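Local atomic coordinates of putative heme binding protein (Tannerella forsythia, PDB entry 6EU8), a protein that probably binds heme, as a member of the HmuY-like family of heme-binding proteins that differs from HmuY in its heme-binding properties. Residues A[105-116]-A[128-139]. Residues are numbered along the deposited sequence; the frame is centred on the assembly and turned at random.
Sequences KKDVEIKDKMLV and FTVAGMAKVNPV
Val108 and Val136 form an antiparallel hydrogen-bonded pair. Val108 N donates to Val136 O (2.9 Å) and Val136 N to Val108 O. Ile110 and Ala134 repeat the pattern, with Ile110 N 2.8 Å from Ala134 O. Further on, Ala131 N donates to Met114 O and Val116 N to Thr129 O. Between these two runs the pairing is interrupted. There Asp112, with positive phi, gives its N-H to Gly132 O from well above the carbonyl plane. One water fills the break: it donates to Ile110 O and Ala131 O and accepts from Lys113 N.

The strands of both segments belong to the large antiparallel sheet of this HmuY-family protein. Strand 127-136 pairs first with 115-117 and then, past the break, with 105-111. Its first part, from Phe128 to Gly132, also bonds to strand 44-48 and the residue just before it. His45 of that strand hydrogen-bonds Asp112 OD1.

The side-chain amide of Asn137 ties the 105-107 end of the pairing to 137. Its ND2 donates to Asp107 OD1 (2.9 Å) and to Lys105 O (3.1 Å), both nearly in the amide plane. Asp107 OD1 receives it on the anti lone pair, with the carboxylate turned 75° from the amide. Lys105 O is reached from above its carbonyl plane. With chi1 at -169°, the Asn137 side chain extends away from its own N and brings the amide to 105-107. Thr80 also bonds Asp107 OD1.

Apolar contacts line one face of the 108-111 and 133-136 pairing: Ile110 CD1 meets Val136 CG1 at 4.1 Å, roughly at a right angle. Met114 SD lies 4.0 Å from Ala134 CB, and the bend at chi3 (75°) lets CE touch both Ala134 and Ala131. On the other face, Met133 CE lies 3.6 Å from Glu109 CB. Glu109 and Lys135 run side by side there, but their charged ends do not touch.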
loop_
_atom_site.group_PDB
_atom_site.type_symbol
_atom_site.label_atom_id
_atom_site.label_comp_id
_atom_site.label_asym_id
_atom_site.label_seq_id
_atom_site.Cartn_x
_atom_site.Cartn_y
_atom_site.Cartn_z
ATOM N N LYS A 105 7.976 7.813 -9.740
ATOM C CA LYS A 105 6.761 8.538 -9.430
ATOM C C LYS A 105 6.441 8.606 -7.924
ATOM O O LYS A 105 6.479 7.573 -7.213
ATOM C CB LYS A 105 5.572 7.880 -10.129
ATOM C CG LYS A 105 5.672 7.742 -11.632
ATOM C CD LYS A 105 5.907 9.108 -12.264
ATOM C CE LYS A 105 5.653 9.078 -13.758
ATOM N NZ LYS A 105 5.609 10.474 -14.256
ATOM N N LYS A 106 6.150 9.818 -7.461
ATOM C CA LYS A 106 5.733 10.071 -6.080
ATOM C C LYS A 106 4.233 9.730 -5.898
ATOM O O LYS A 106 3.501 9.533 -6.861
ATOM C CB LYS A 106 5.954 11.545 -5.694
ATOM C CG LYS A 106 7.425 11.968 -5.629
ATOM C CD LYS A 106 7.572 13.483 -5.680
ATOM C CE LYS A 106 9.007 13.889 -6.005
ATOM N NZ LYS A 106 9.967 13.388 -4.985
ATOM N N ASP A 107 3.821 9.637 -4.642
ATOM C CA ASP A 107 2.400 9.350 -4.319
ATOM C C ASP A 107 1.509 10.509 -4.780
ATOM O O ASP A 107 1.961 11.689 -4.809
ATOM C CB ASP A 107 2.190 9.153 -2.835
ATOM C CG ASP A 107 2.883 7.933 -2.259
ATOM O OD1 ASP A 107 3.675 7.215 -2.922
ATOM O OD2 ASP A 107 2.659 7.743 -1.061
ATOM N N VAL A 108 0.254 10.191 -5.114
ATOM C CA VAL A 108 -0.756 11.192 -5.507
ATOM C C VAL A 108 -1.879 11.229 -4.474
ATOM O O VAL A 108 -2.110 10.242 -3.781
ATOM C CB VAL A 108 -1.329 10.947 -6.915
ATOM C CG1 VAL A 108 -0.196 10.985 -7.953
ATOM C CG2 VAL A 108 -2.116 9.651 -7.025
ATOM N N GLU A 109 -2.534 12.372 -4.365
ATOM C CA GLU A 109 -3.685 12.576 -3.475
ATOM C C GLU A 109 -4.960 12.298 -4.241
ATOM O O GLU A 109 -5.155 12.856 -5.345
ATOM C CB GLU A 109 -3.739 14.028 -2.958
ATOM C CG GLU A 109 -2.664 14.354 -1.927
ATOM C CD GLU A 109 -2.873 15.683 -1.204
ATOM O OE1 GLU A 109 -3.747 16.492 -1.598
ATOM O OE2 GLU A 109 -2.144 15.913 -0.217
ATOM N N ILE A 110 -5.849 11.476 -3.665
ATOM C CA ILE A 110 -7.150 11.178 -4.267
ATOM C C ILE A 110 -8.269 11.595 -3.301
ATOM O O ILE A 110 -8.251 11.229 -2.120
ATOM C CB ILE A 110 -7.280 9.715 -4.713
ATOM C CG1 ILE A 110 -7.039 8.732 -3.567
ATOM C CG2 ILE A 110 -6.302 9.426 -5.845
ATOM C CD1 ILE A 110 -7.413 7.298 -3.945
ATOM N N LYS A 111 -9.228 12.364 -3.821
ATOM C CA LYS A 111 -10.321 12.955 -3.058
ATOM C C LYS A 111 -11.637 12.157 -3.203
ATOM O O LYS A 111 -12.106 11.921 -4.318
ATOM C CB LYS A 111 -10.553 14.374 -3.576
ATOM C CG LYS A 111 -11.560 15.179 -2.797
ATOM C CD LYS A 111 -11.745 16.561 -3.429
ATOM C CE LYS A 111 -12.895 17.327 -2.809
ATOM N NZ LYS A 111 -12.994 18.684 -3.428
ATOM N N ASP A 112 -12.210 11.730 -2.081
ATOM C CA ASP A 112 -13.517 11.056 -2.040
ATOM C C ASP A 112 -13.569 9.866 -2.975
ATOM O O ASP A 112 -14.545 9.662 -3.731
ATOM C CB ASP A 112 -14.650 12.049 -2.356
ATOM C CG ASP A 112 -14.888 13.047 -1.241
ATOM O OD1 ASP A 112 -14.647 12.748 -0.072
ATOM O OD2 ASP A 112 -15.405 14.151 -1.536
ATOM N N LYS A 113 -12.515 9.062 -2.933
ATOM C CA LYS A 113 -12.383 7.924 -3.865
ATOM C C LYS A 113 -12.022 6.611 -3.175
ATOM O O LYS A 113 -12.548 5.560 -3.547
ATOM C CB LYS A 113 -11.394 8.255 -4.982
ATOM C CG LYS A 113 -12.030 9.102 -6.095
ATOM C CD LYS A 113 -11.014 9.764 -7.016
ATOM C CE LYS A 113 -11.714 10.599 -8.088
ATOM N NZ LYS A 113 -10.814 11.634 -8.678
ATOM N N MET A 114 -11.140 6.625 -2.174
ATOM C CA MET A 114 -10.696 5.374 -1.535
ATOM C C MET A 114 -11.729 4.826 -0.551
ATOM O O MET A 114 -12.151 5.542 0.364
ATOM C CB MET A 114 -9.355 5.548 -0.838
ATOM C CG MET A 114 -8.705 4.235 -0.383
ATOM S SD MET A 114 -7.215 4.427 0.638
ATOM C CE MET A 114 -7.945 4.911 2.160
ATOM N N LEU A 115 -12.158 3.565 -0.731
ATOM C CA LEU A 115 -13.185 2.998 0.138
ATOM C C LEU A 115 -12.715 2.762 1.560
ATOM O O LEU A 115 -11.713 2.060 1.782
ATOM C CB LEU A 115 -13.676 1.637 -0.391
ATOM C CG LEU A 115 -14.745 1.611 -1.452
ATOM C CD1 LEU A 115 -14.945 0.169 -1.915
ATOM C CD2 LEU A 115 -16.055 2.142 -0.896
ATOM N N VAL A 116 -13.467 3.293 2.528
ATOM C CA VAL A 116 -13.262 3.001 3.942
ATOM C C VAL A 116 -14.449 2.321 4.665
ATOM O O VAL A 116 -14.325 1.945 5.817
ATOM C CB VAL A 116 -12.815 4.276 4.727
ATOM C CG1 VAL A 116 -11.465 4.783 4.232
ATOM C CG2 VAL A 116 -13.858 5.384 4.630
ATOM N N PHE A 128 -22.167 4.176 0.407
ATOM C CA PHE A 128 -20.844 3.648 0.785
ATOM C C PHE A 128 -20.004 4.825 1.324
ATOM O O PHE A 128 -20.415 5.970 1.158
ATOM C CB PHE A 128 -20.127 2.962 -0.373
ATOM C CG PHE A 128 -19.953 3.817 -1.600
ATOM C CD1 PHE A 128 -18.864 4.682 -1.735
ATOM C CD2 PHE A 128 -20.888 3.760 -2.662
ATOM C CE1 PHE A 128 -18.738 5.495 -2.854
ATOM C CE2 PHE A 128 -20.742 4.565 -3.784
ATOM C CZ PHE A 128 -19.663 5.424 -3.895
ATOM N N THR A 129 -18.898 4.513 2.000
ATOM C CA THR A 129 -18.076 5.564 2.671
ATOM C C THR A 129 -16.672 5.624 2.072
ATOM O O THR A 129 -16.013 4.593 1.897
ATOM C CB THR A 129 -17.994 5.290 4.172
ATOM O OG1 THR A 129 -19.327 5.062 4.676
ATOM C CG2 THR A 129 -17.397 6.503 4.955
ATOM N N VAL A 130 -16.209 6.839 1.789
ATOM C CA VAL A 130 -14.853 7.096 1.231
ATOM C C VAL A 130 -14.025 8.037 2.125
ATOM O O VAL A 130 -14.551 8.853 2.861
ATOM C CB VAL A 130 -14.914 7.677 -0.180
ATOM C CG1 VAL A 130 -15.477 6.637 -1.166
ATOM C CG2 VAL A 130 -15.761 8.938 -0.247
ATOM N N ALA A 131 -12.703 7.904 2.010
ATOM C CA ALA A 131 -11.756 8.827 2.673
ATOM C C ALA A 131 -11.835 10.193 2.014
ATOM O O ALA A 131 -11.770 10.304 0.797
ATOM C CB ALA A 131 -10.363 8.265 2.571
ATOM N N GLY A 132 -11.968 11.269 2.805
ATOM C CA GLY A 132 -12.004 12.617 2.195
ATOM C C GLY A 132 -10.770 12.925 1.354
ATOM O O GLY A 132 -10.862 13.496 0.262
ATOM N N MET A 133 -9.603 12.536 1.861
ATOM C CA MET A 133 -8.374 12.595 1.131
ATOM C C MET A 133 -7.501 11.396 1.502
ATOM O O MET A 133 -7.443 11.057 2.676
ATOM C CB MET A 133 -7.620 13.878 1.555
ATOM C CG MET A 133 -8.243 15.193 1.124
ATOM S SD MET A 133 -8.307 15.540 -0.650
ATOM C CE MET A 133 -6.911 14.627 -1.292
ATOM N N ALA A 134 -6.854 10.789 0.516
ATOM C CA ALA A 134 -5.905 9.709 0.740
ATOM C C ALA A 134 -4.735 9.801 -0.246
ATOM O O ALA A 134 -4.857 10.390 -1.321
ATOM C CB ALA A 134 -6.588 8.327 0.662
ATOM N N LYS A 135 -3.612 9.234 0.154
ATOM C CA LYS A 135 -2.399 9.170 -0.673
ATOM C C LYS A 135 -2.156 7.726 -1.102
ATOM O O LYS A 135 -2.189 6.821 -0.265
ATOM C CB LYS A 135 -1.163 9.691 0.102
ATOM C CG LYS A 135 -1.241 11.164 0.450
ATOM C CD LYS A 135 -0.059 11.637 1.299
ATOM C CE LYS A 135 -0.157 13.127 1.599
ATOM N NZ LYS A 135 0.129 13.425 3.031
ATOM N N VAL A 136 -1.904 7.525 -2.405
ATOM C CA VAL A 136 -1.637 6.224 -3.002
ATOM C C VAL A 136 -0.530 6.390 -4.051
ATOM O O VAL A 136 -0.472 7.421 -4.727
ATOM C CB VAL A 136 -2.905 5.585 -3.654
ATOM C CG1 VAL A 136 -3.994 5.391 -2.596
ATOM C CG2 VAL A 136 -3.449 6.421 -4.814
ATOM N N ASN A 137 0.298 5.383 -4.240
ATOM C CA ASN A 137 1.340 5.451 -5.269
ATOM C C ASN A 137 0.829 4.843 -6.573
ATOM O O ASN A 137 0.398 3.672 -6.573
ATOM C CB ASN A 137 2.603 4.733 -4.819
ATOM C CG ASN A 137 3.763 5.032 -5.752
ATOM O OD1 ASN A 137 3.944 4.385 -6.765
ATOM N ND2 ASN A 137 4.489 6.091 -5.435
ATOM N N PRO A 138 0.848 5.613 -7.690
ATOM C CA PRO A 138 0.250 5.130 -8.943
ATOM C C PRO A 138 1.073 4.047 -9.664
ATOM O O PRO A 138 0.523 3.342 -10.510
ATOM C CB PRO A 138 0.162 6.406 -9.788
ATOM C CG PRO A 138 1.273 7.242 -9.294
ATOM C CD PRO A 138 1.366 6.983 -7.832
ATOM N N VAL A 139 2.379 3.937 -9.363
ATOM C CA VAL A 139 3.215 2.853 -9.869
ATOM C C VAL A 139 2.967 1.564 -9.047
ATOM O O VAL A 139 2.658 0.509 -9.613
ATOM C CB VAL A 139 4.732 3.242 -9.909
ATOM C CG1 VAL A 139 5.627 2.021 -10.161
ATOM C CG2 VAL A 139 4.959 4.329 -10.971
HETATM O O HOH W 1 -10.119 9.293 -1.202
#